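Long-range contacts in putative metal-dependent hydrolase (Parabacteroides distasonis ATCC 8503, PDB 3KL7), which probably acts as a zinc-dependent hydrolase of the metallo-beta-lactamase superfamily, holding two zinc ions at its metal site: residues A160-D165 against P185-V190; A178-N183 against K195-F200; Y208-T213 against V229-L234. All coordinates share one frame; numbering follows the deposited sequence.

Contact 1 of 3, residues A160-D165 against P185-V190; sequences AGDTED and PYTMTV. With ZN (zinc ion), chain C; ZN (zinc ion), chain D.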
loop_
_atom_site.group_PDB
_atom_site.type_symbol
_atom_site.label_atom_id
_atom_site.label_comp_id
_atom_site.label_asym_id
_atom_site.label_seq_id
_atom_site.Cartn_x
_atom_site.Cartn_y
_atom_site.Cartn_z
ATOM N N ALA A 160 2.332 0.882 3.025
ATOM C CA ALA A 160 3.035 0.133 4.070
ATOM C C ALA A 160 2.733 -1.359 4.051
ATOM O O ALA A 160 3.539 -2.147 4.488
ATOM C CB ALA A 160 2.739 0.717 5.446
ATOM N N GLY A 161 1.591 -1.747 3.530
ATOM C CA GLY A 161 1.150 -3.142 3.698
ATOM C C GLY A 161 0.774 -3.379 5.168
ATOM O O GLY A 161 0.261 -2.466 5.825
ATOM N N ASP A 162 1.033 -4.588 5.686
ATOM C CA ASP A 162 0.696 -4.913 7.089
ATOM C C ASP A 162 1.939 -4.858 7.992
ATOM O O ASP A 162 2.853 -5.651 7.846
ATOM C CB ASP A 162 0.008 -6.286 7.183
ATOM C CG ASP A 162 -1.452 -6.244 6.701
ATOM O OD1 ASP A 162 -1.948 -5.126 6.343
ATOM O OD2 ASP A 162 -2.107 -7.305 6.694
ATOM N N THR A 163 1.946 -3.893 8.922
ATOM C CA THR A 163 3.115 -3.625 9.754
ATOM C C THR A 163 2.714 -2.918 11.049
ATOM O O THR A 163 1.599 -2.467 11.200
ATOM C CB THR A 163 4.110 -2.741 8.992
ATOM O OG1 THR A 163 5.287 -2.499 9.800
ATOM C CG2 THR A 163 3.452 -1.406 8.599
ATOM N N GLU A 164 3.630 -2.843 11.982
ATOM C CA GLU A 164 3.457 -1.990 13.143
ATOM C C GLU A 164 4.402 -0.793 12.990
ATOM O O GLU A 164 5.001 -0.600 11.913
ATOM C CB GLU A 164 3.698 -2.795 14.460
ATOM C CG GLU A 164 2.410 -3.515 14.952
ATOM C CD GLU A 164 2.618 -4.368 16.188
ATOM O OE1 GLU A 164 3.217 -5.461 16.059
ATOM O OE2 GLU A 164 2.147 -3.951 17.296
ATOM N N ASP A 165 4.526 0.023 14.034
ATOM C CA ASP A 165 5.365 1.230 13.961
ATOM C C ASP A 165 6.830 0.862 14.072
ATOM O O ASP A 165 7.485 1.137 15.080
ATOM C CB ASP A 165 4.976 2.236 15.054
ATOM C CG ASP A 165 4.974 1.614 16.460
ATOM O OD1 ASP A 165 4.513 0.464 16.602
ATOM O OD2 ASP A 165 5.427 2.288 17.414
ATOM N N PRO A 185 -5.901 -7.298 15.950
ATOM C CA PRO A 185 -4.527 -7.175 16.453
ATOM C C PRO A 185 -3.431 -7.219 15.355
ATOM O O PRO A 185 -2.243 -7.243 15.666
ATOM C CB PRO A 185 -4.401 -8.382 17.353
ATOM C CG PRO A 185 -5.281 -9.437 16.681
ATOM C CD PRO A 185 -6.350 -8.703 15.917
ATOM N N TYR A 186 -3.833 -7.212 14.110
ATOM C CA TYR A 186 -2.938 -7.537 13.006
ATOM C C TYR A 186 -1.907 -6.434 12.682
ATOM O O TYR A 186 -0.772 -6.730 12.373
ATOM C CB TYR A 186 -3.772 -7.872 11.759
ATOM C CG TYR A 186 -4.829 -8.908 12.034
ATOM C CD1 TYR A 186 -4.478 -10.224 12.311
ATOM C CD2 TYR A 186 -6.171 -8.573 12.062
ATOM C CE1 TYR A 186 -5.446 -11.185 12.589
ATOM C CE2 TYR A 186 -7.160 -9.545 12.342
ATOM C CZ TYR A 186 -6.780 -10.830 12.600
ATOM O OH TYR A 186 -7.723 -11.789 12.872
ATOM N N THR A 187 -2.322 -5.168 12.751
ATOM C CA THR A 187 -1.435 -4.072 12.430
ATOM C C THR A 187 -1.432 -3.030 13.569
ATOM O O THR A 187 -1.159 -3.392 14.719
ATOM C CB THR A 187 -1.745 -3.470 11.029
ATOM O OG1 THR A 187 -3.038 -2.853 11.024
ATOM C CG2 THR A 187 -1.702 -4.558 9.966
HETATM N N MSE A 188 -1.745 -1.771 13.274
HETATM C CA MSE A 188 -1.511 -0.680 14.242
HETATM C C MSE A 188 -2.775 -0.149 14.966
HETATM O O MSE A 188 -3.899 -0.116 14.389
HETATM C CB MSE A 188 -0.792 0.501 13.545
HETATM C CG MSE A 188 0.696 0.262 13.337
HETATM SE SE MSE A 188 1.673 1.759 12.593
HETATM C CE MSE A 188 1.151 1.479 10.756
ATOM N N THR A 189 -2.581 0.274 16.220
ATOM C CA THR A 189 -3.587 1.063 16.938
ATOM C C THR A 189 -3.450 2.499 16.488
ATOM O O THR A 189 -2.512 2.845 15.748
ATOM C CB THR A 189 -3.376 1.041 18.453
ATOM O OG1 THR A 189 -2.151 1.729 18.764
ATOM C CG2 THR A 189 -3.338 -0.422 18.998
ATOM N N VAL A 190 -4.370 3.350 16.925
ATOM C CA VAL A 190 -4.370 4.749 16.490
ATOM C C VAL A 190 -3.103 5.439 16.963
ATOM O O VAL A 190 -2.472 6.176 16.203
ATOM C CB VAL A 190 -5.627 5.488 16.983
ATOM C CG1 VAL A 190 -5.472 6.995 16.828
ATOM C CG2 VAL A 190 -6.881 4.963 16.226
HETATM ZN ZN ZN C . -1.629 -9.546 6.821
HETATM ZN ZN ZN D . -4.084 -7.706 6.141
HETATM O O HOH W 1 -3.550 -9.708 6.154
#

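Contact 2 of 3, residues A178-N183 against K195-F200; sequences AFLPVN and KAARMF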
loop_
_atom_site.group_PDB
_atom_site.type_symbol
_atom_site.label_atom_id
_atom_site.label_comp_id
_atom_site.label_asym_id
_atom_site.label_seq_id
_atom_site.Cartn_x
_atom_site.Cartn_y
_atom_site.Cartn_z
ATOM N N ALA A 178 1.096 8.601 2.084
ATOM C CA ALA A 178 1.342 7.364 2.789
ATOM C C ALA A 178 0.072 6.690 3.167
ATOM O O ALA A 178 -0.882 7.326 3.570
ATOM C CB ALA A 178 2.225 7.610 4.049
ATOM N N PHE A 179 0.072 5.382 3.032
ATOM C CA PHE A 179 -0.985 4.552 3.520
ATOM C C PHE A 179 -0.441 3.707 4.651
ATOM O O PHE A 179 0.459 2.906 4.446
ATOM C CB PHE A 179 -1.530 3.652 2.387
ATOM C CG PHE A 179 -2.178 4.430 1.257
ATOM C CD1 PHE A 179 -1.398 5.035 0.278
ATOM C CD2 PHE A 179 -3.544 4.570 1.193
ATOM C CE1 PHE A 179 -1.981 5.753 -0.738
ATOM C CE2 PHE A 179 -4.128 5.291 0.182
ATOM C CZ PHE A 179 -3.352 5.885 -0.782
ATOM N N LEU A 180 -0.991 3.903 5.849
ATOM C CA LEU A 180 -0.634 3.093 7.029
ATOM C C LEU A 180 -1.833 2.271 7.503
ATOM O O LEU A 180 -2.982 2.774 7.507
ATOM C CB LEU A 180 -0.168 4.002 8.168
ATOM C CG LEU A 180 1.089 4.789 7.853
ATOM C CD1 LEU A 180 1.464 5.740 9.028
ATOM C CD2 LEU A 180 2.242 3.822 7.510
ATOM N N PRO A 181 -1.583 0.998 7.906
ATOM C CA PRO A 181 -2.613 0.057 8.388
ATOM C C PRO A 181 -2.937 0.216 9.858
ATOM O O PRO A 181 -2.034 0.220 10.688
ATOM C CB PRO A 181 -1.961 -1.308 8.157
ATOM C CG PRO A 181 -0.534 -1.046 8.313
ATOM C CD PRO A 181 -0.304 0.305 7.683
ATOM N N VAL A 182 -4.230 0.308 10.174
ATOM C CA VAL A 182 -4.666 0.634 11.507
ATOM C C VAL A 182 -5.823 -0.286 11.952
ATOM O O VAL A 182 -6.980 0.167 12.111
ATOM C CB VAL A 182 -5.124 2.140 11.589
ATOM C CG1 VAL A 182 -5.260 2.582 13.017
ATOM C CG2 VAL A 182 -4.130 3.087 10.793
ATOM N N ASN A 183 -5.522 -1.572 12.140
ATOM C CA ASN A 183 -6.483 -2.486 12.740
ATOM C C ASN A 183 -5.824 -3.408 13.751
ATOM O O ASN A 183 -4.619 -3.553 13.756
ATOM C CB ASN A 183 -7.273 -3.283 11.670
ATOM C CG ASN A 183 -6.437 -4.320 10.961
ATOM O OD1 ASN A 183 -5.218 -4.183 10.829
ATOM N ND2 ASN A 183 -7.083 -5.348 10.481
ATOM N N LYS A 195 2.389 7.646 15.958
ATOM C CA LYS A 195 3.814 7.538 16.199
ATOM C C LYS A 195 4.552 7.194 14.885
ATOM O O LYS A 195 5.556 7.808 14.556
ATOM C CB LYS A 195 4.072 6.489 17.293
ATOM C CG LYS A 195 5.529 6.185 17.548
ATOM C CD LYS A 195 5.744 5.454 18.919
ATOM C CE LYS A 195 7.219 4.901 19.044
ATOM N NZ LYS A 195 7.607 3.950 17.890
ATOM N N ALA A 196 4.019 6.238 14.130
ATOM C CA ALA A 196 4.579 5.884 12.819
ATOM C C ALA A 196 4.607 7.104 11.880
ATOM O O ALA A 196 5.643 7.433 11.311
ATOM C CB ALA A 196 3.773 4.729 12.184
ATOM N N ALA A 197 3.459 7.766 11.728
ATOM C CA ALA A 197 3.363 8.952 10.902
ATOM C C ALA A 197 4.427 10.021 11.281
ATOM O O ALA A 197 5.077 10.629 10.376
ATOM C CB ALA A 197 1.978 9.540 11.000
ATOM N N ARG A 198 4.608 10.258 12.600
ATOM C CA ARG A 198 5.551 11.289 13.067
ATOM C C ARG A 198 7.018 10.894 12.803
ATOM O O ARG A 198 7.903 11.743 12.776
ATOM C CB ARG A 198 5.328 11.608 14.555
ATOM C CG ARG A 198 4.046 12.423 14.820
ATOM C CD ARG A 198 3.956 12.947 16.274
ATOM N NE ARG A 198 2.654 13.567 16.538
ATOM C CZ ARG A 198 2.411 14.866 16.455
ATOM N NH1 ARG A 198 3.386 15.714 16.136
ATOM N NH2 ARG A 198 1.196 15.319 16.699
HETATM N N MSE A 199 7.265 9.617 12.596
HETATM C CA MSE A 199 8.620 9.169 12.330
HETATM C C MSE A 199 9.154 9.641 10.946
HETATM O O MSE A 199 10.356 9.790 10.769
HETATM C CB MSE A 199 8.702 7.646 12.430
HETATM C CG MSE A 199 8.807 7.118 13.874
HETATM SE SE MSE A 199 9.248 5.219 13.858
HETATM C CE MSE A 199 7.519 4.486 13.499
ATOM N N PHE A 200 8.254 9.853 9.979
ATOM C CA PHE A 200 8.681 10.263 8.630
ATOM C C PHE A 200 7.873 11.422 7.981
ATOM O O PHE A 200 8.184 11.848 6.864
ATOM C CB PHE A 200 8.753 9.033 7.686
ATOM C CG PHE A 200 7.414 8.421 7.344
ATOM C CD1 PHE A 200 6.731 7.629 8.272
ATOM C CD2 PHE A 200 6.864 8.594 6.083
ATOM C CE1 PHE A 200 5.503 7.050 7.954
ATOM C CE2 PHE A 200 5.623 8.000 5.754
ATOM C CZ PHE A 200 4.954 7.226 6.696
#

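Contact 3 of 3, residues Y208-T213 against V229-L234; sequences YHYGDT and VRIREL. With ZN (zinc ion), chain D.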
loop_
_atom_site.group_PDB
_atom_site.type_symbol
_atom_site.label_atom_id
_atom_site.label_comp_id
_atom_site.label_asym_id
_atom_site.label_seq_id
_atom_site.Cartn_x
_atom_site.Cartn_y
_atom_site.Cartn_z
ATOM N N TYR A 208 -5.477 3.162 6.211
ATOM C CA TYR A 208 -6.180 2.126 5.497
ATOM C C TYR A 208 -6.101 0.790 6.226
ATOM O O TYR A 208 -5.500 0.693 7.321
ATOM C CB TYR A 208 -5.711 2.072 4.023
ATOM C CG TYR A 208 -4.468 1.233 3.681
ATOM C CD1 TYR A 208 -3.463 0.972 4.624
ATOM C CD2 TYR A 208 -4.289 0.760 2.400
ATOM C CE1 TYR A 208 -2.356 0.230 4.296
ATOM C CE2 TYR A 208 -3.182 0.019 2.054
ATOM C CZ TYR A 208 -2.214 -0.250 2.998
ATOM O OH TYR A 208 -1.103 -1.005 2.636
ATOM N N HIS A 209 -6.750 -0.228 5.676
ATOM C CA HIS A 209 -6.739 -1.539 6.301
ATOM C C HIS A 209 -7.143 -1.362 7.783
ATOM O O HIS A 209 -6.524 -1.953 8.677
ATOM C CB HIS A 209 -5.297 -2.147 6.174
ATOM C CG HIS A 209 -5.192 -3.615 6.521
ATOM N ND1 HIS A 209 -4.956 -4.063 7.803
ATOM C CD2 HIS A 209 -5.224 -4.725 5.738
ATOM C CE1 HIS A 209 -4.882 -5.388 7.801
ATOM N NE2 HIS A 209 -5.041 -5.813 6.564
ATOM N N TYR A 210 -8.198 -0.559 8.039
ATOM C CA TYR A 210 -8.538 -0.202 9.443
ATOM C C TYR A 210 -9.746 -0.887 10.074
ATOM O O TYR A 210 -10.101 -0.589 11.218
ATOM C CB TYR A 210 -8.573 1.327 9.665
ATOM C CG TYR A 210 -9.660 2.130 8.919
ATOM C CD1 TYR A 210 -10.927 2.271 9.446
ATOM C CD2 TYR A 210 -9.374 2.790 7.750
ATOM C CE1 TYR A 210 -11.887 3.014 8.811
ATOM C CE2 TYR A 210 -10.332 3.531 7.097
ATOM C CZ TYR A 210 -11.585 3.644 7.635
ATOM O OH TYR A 210 -12.553 4.397 6.996
ATOM N N GLY A 211 -10.352 -1.813 9.356
ATOM C CA GLY A 211 -11.477 -2.602 9.898
ATOM C C GLY A 211 -12.507 -1.772 10.637
ATOM O O GLY A 211 -12.985 -0.774 10.124
ATOM N N ASP A 212 -12.844 -2.195 11.865
ATOM C CA ASP A 212 -13.832 -1.480 12.698
ATOM C C ASP A 212 -13.215 -0.373 13.574
ATOM O O ASP A 212 -13.891 0.176 14.422
ATOM C CB ASP A 212 -14.563 -2.464 13.616
ATOM C CG ASP A 212 -15.204 -3.574 12.879
ATOM O OD1 ASP A 212 -15.942 -3.294 11.886
ATOM O OD2 ASP A 212 -14.999 -4.743 13.296
ATOM N N THR A 213 -11.939 -0.069 13.386
ATOM C CA THR A 213 -11.305 1.006 14.148
ATOM C C THR A 213 -12.064 2.294 13.936
ATOM O O THR A 213 -12.443 2.623 12.808
ATOM C CB THR A 213 -9.804 1.272 13.712
ATOM O OG1 THR A 213 -9.062 0.050 13.712
ATOM C CG2 THR A 213 -9.133 2.280 14.656
ATOM N N VAL A 229 -4.460 14.126 7.336
ATOM C CA VAL A 229 -5.016 12.795 7.535
ATOM C C VAL A 229 -6.338 12.766 6.803
ATOM O O VAL A 229 -7.213 13.537 7.130
ATOM C CB VAL A 229 -5.243 12.500 9.050
ATOM C CG1 VAL A 229 -5.742 11.086 9.257
ATOM C CG2 VAL A 229 -3.944 12.752 9.851
ATOM N N ARG A 230 -6.463 11.896 5.790
ATOM C CA ARG A 230 -7.689 11.817 4.972
ATOM C C ARG A 230 -8.378 10.506 5.211
ATOM O O ARG A 230 -7.801 9.445 4.968
ATOM C CB ARG A 230 -7.359 11.943 3.487
ATOM C CG ARG A 230 -6.639 13.248 3.117
ATOM C CD ARG A 230 -6.358 13.332 1.632
ATOM N NE ARG A 230 -5.776 14.617 1.270
ATOM C CZ ARG A 230 -5.622 15.047 0.011
ATOM N NH1 ARG A 230 -6.007 14.290 -1.015
ATOM N NH2 ARG A 230 -5.089 16.236 -0.221
ATOM N N ILE A 231 -9.604 10.563 5.692
ATOM C CA ILE A 231 -10.372 9.347 5.971
ATOM C C ILE A 231 -11.196 8.921 4.740
ATOM O O ILE A 231 -12.024 9.677 4.223
ATOM C CB ILE A 231 -11.325 9.530 7.195
ATOM C CG1 ILE A 231 -10.544 10.059 8.392
ATOM C CG2 ILE A 231 -11.999 8.213 7.564
ATOM C CD1 ILE A 231 -9.363 9.230 8.745
ATOM N N ARG A 232 -10.941 7.703 4.286
ATOM C CA ARG A 232 -11.649 7.115 3.168
ATOM C C ARG A 232 -12.221 5.767 3.593
ATOM O O ARG A 232 -11.923 5.285 4.667
ATOM C CB ARG A 232 -10.697 6.954 1.988
ATOM C CG ARG A 232 -10.116 8.291 1.480
ATOM C CD ARG A 232 -11.187 9.187 0.868
ATOM N NE ARG A 232 -10.645 10.436 0.328
ATOM C CZ ARG A 232 -10.463 11.565 1.039
ATOM N NH1 ARG A 232 -10.778 11.628 2.331
ATOM N NH2 ARG A 232 -9.959 12.618 0.459
ATOM N N GLU A 233 -13.056 5.172 2.753
ATOM C CA GLU A 233 -13.697 3.900 3.105
ATOM C C GLU A 233 -12.740 2.744 2.861
ATOM O O GLU A 233 -12.888 1.985 1.898
ATOM C CB GLU A 233 -15.005 3.706 2.332
ATOM C CG GLU A 233 -16.086 4.759 2.651
ATOM C CD GLU A 233 -16.408 4.850 4.147
ATOM O OE1 GLU A 233 -17.163 3.986 4.655
ATOM O OE2 GLU A 233 -15.909 5.796 4.807
ATOM N N LEU A 234 -11.757 2.621 3.750
ATOM C CA LEU A 234 -10.698 1.644 3.600
ATOM C C LEU A 234 -10.603 0.734 4.830
ATOM O O LEU A 234 -9.501 0.404 5.301
ATOM C CB LEU A 234 -9.349 2.347 3.346
ATOM C CG LEU A 234 -9.205 2.990 1.962
ATOM C CD1 LEU A 234 -8.067 4.001 1.931
ATOM C CD2 LEU A 234 -9.033 1.936 0.893
HETATM ZN ZN ZN D . -4.084 -7.706 6.141
HETATM O O HOH W 1 -3.550 -9.708 6.154
#

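Contact 1 of 3, residues A160-D165 against P185-V190
The two-zinc site of this metallo-beta-lactamase fold is bordered here by two loops, and Asp162, which bridges the metals, touches Thr187 of the facing loop. Asp162 OD2 binds both zinc ions, 2.3 Å from that of chain C and 2.1 Å from that of chain D. Asp162 OD1 has the methyl CG2 of Thr187 3.7 Å away, and the two side chains meet at a slant. That methyl lies beside Thr187's own backbone N, because OG1 takes the place between N and the carbonyl carbon (chi1 66°) and bonds to Asn183 OD1. Further along, selenomethionine Met188 runs past Glu164, with CG 3.6 Å from Glu164 CA. Its SE lies 3.6 Å from Asp165 N, and the bend at chi3 (-80°) turns the CE methyl, 4.0 Å from Thr163 O. Glu164 packs its CG 3.6 Å from Thr187 O, while its carboxylate turns to Thr132 N and Thr133 OG1. His73, His75 and His140 also bind the zinc of chain C, and Asp77, His78 and His209 that of chain D, with water 1 bridging both. No hydrogen bond spans the two segments; here the bridging carboxylate meets the Thr187 methyl, while OD2 is engaged by both metals.

Contact 2 of 3, residues A178-N183 against K195-F200
Within the beta-alpha-beta unit formed by strand 177-181, helix 190-200 and strand 204-208, the helix packs on the first strand through Leu180 and Phe200. Leu180 has CG anti to its carbonyl carbon (chi1 -63°) and an extended second torsion, which carries CD1 out to the helix. Across to the helix, this one methyl does the touching: it comes within 4.0 Å of Ala196 CB and 3.9 Å of the backbone Ala197 N. Ala197 CB, directed to the flank, is a looser neighbour at 4.3 Å from Leu180 CD1. The short side chains of Ala196 and Ala197 let the methyl come close to the helix backbone.

The axes of the short segments 178-181 and 195-200 approach to 10.2 Å, with N-to-C directions 150° apart, so the helix runs back roughly antiparallel to the strand. That is the geometry of a crossover whose two strands, 177-181 and 204-208, are parallel neighbours in the sheet. Leu205 of the second strand touches both Leu180 and Ala197, extending the apolar layer to the next strand.

Phe200, near the end of the helix, brings its ring back to the strand, with CG between the backbone N and the carbonyl carbon (chi1 69°). Its rim, not a face, meets the strand: Ala178 CB lies 3.8 Å from Phe200 CZ, close to the ring plane, and Leu180 CD1 is 4.4 Å from Phe200 CE1, also near that plane. Phe179, between the two strand residues, points to the other side of the sheet and stacks its ring with that of Tyr206.

Contact 3 of 3, residues Y208-T213 against V229-L234
Tyr210 reaches lengthwise across to the loop 229-234 and ends in a hydrogen bond from its OH to Arg232 O, 2.6 Å long. The acceptor lies in the plane of the phenol ring, at its edge, whereas the donor is tilted 24° from the carbonyl plane of Arg232. Placing CG between the backbone N and the carbonyl carbon (chi1 65°) sends the ring toward this loop. The start of the same residue is held too: Tyr210 N donates to Leu234 O at 3.2 Å, in a nearly straight bond of 164°. Between these two bonds Leu234 packs its CB 4.1 Å from Tyr210 CE2. Leu234 also turns to Tyr208, whose CB is 3.7 Å from Leu234 CD1, while the phenol of Tyr208 heads away, where its OH accepts a hydrogen bond from Gly161 N. Tyr210 to Thr213 form a type II' beta turn, and Glu233 is the centre of an inverse gamma turn. His209, between the two tyrosines, leaves its backbone in the direction away from the loop, and its NE2 binds zinc at 2.2 Å. The contact joins the end of strand 204-208, with the metal ligand His209 directly after it, to the chain leaving the edge strand 228-229; Leu234 and Arg232 also touch Phe34 of strand 29-36 in the other sheet, and Ile215, in the loop before helix 217-221, packs against Tyr210 and Ile231.

Contacts 1 and 3 meet at the metal site: Asp162 and His209 both bind the zinc ion of chain D, with water 1 shared, and the centres of the two contacts are about 12 Å apart. A second touch is that of Thr187 CG2 on His209 CE1, 3.9 Å. Contact 2 lies farther from the metals, the side chain of Leu180 being about 13 Å from a zinc ion. It joins contact 1, about 8 Å away centre to centre, through the salt bridge of Asp165 OD2 with Lys195 NZ (2.8 Å). Toward contact 3 the link passes between neighbouring strands by a probable hydrogen bond from Tyr208 N to Leu180 O, 2.8 Å. Along the chain, contacts 1 and 2 interleave, whereas contact 3 follows both.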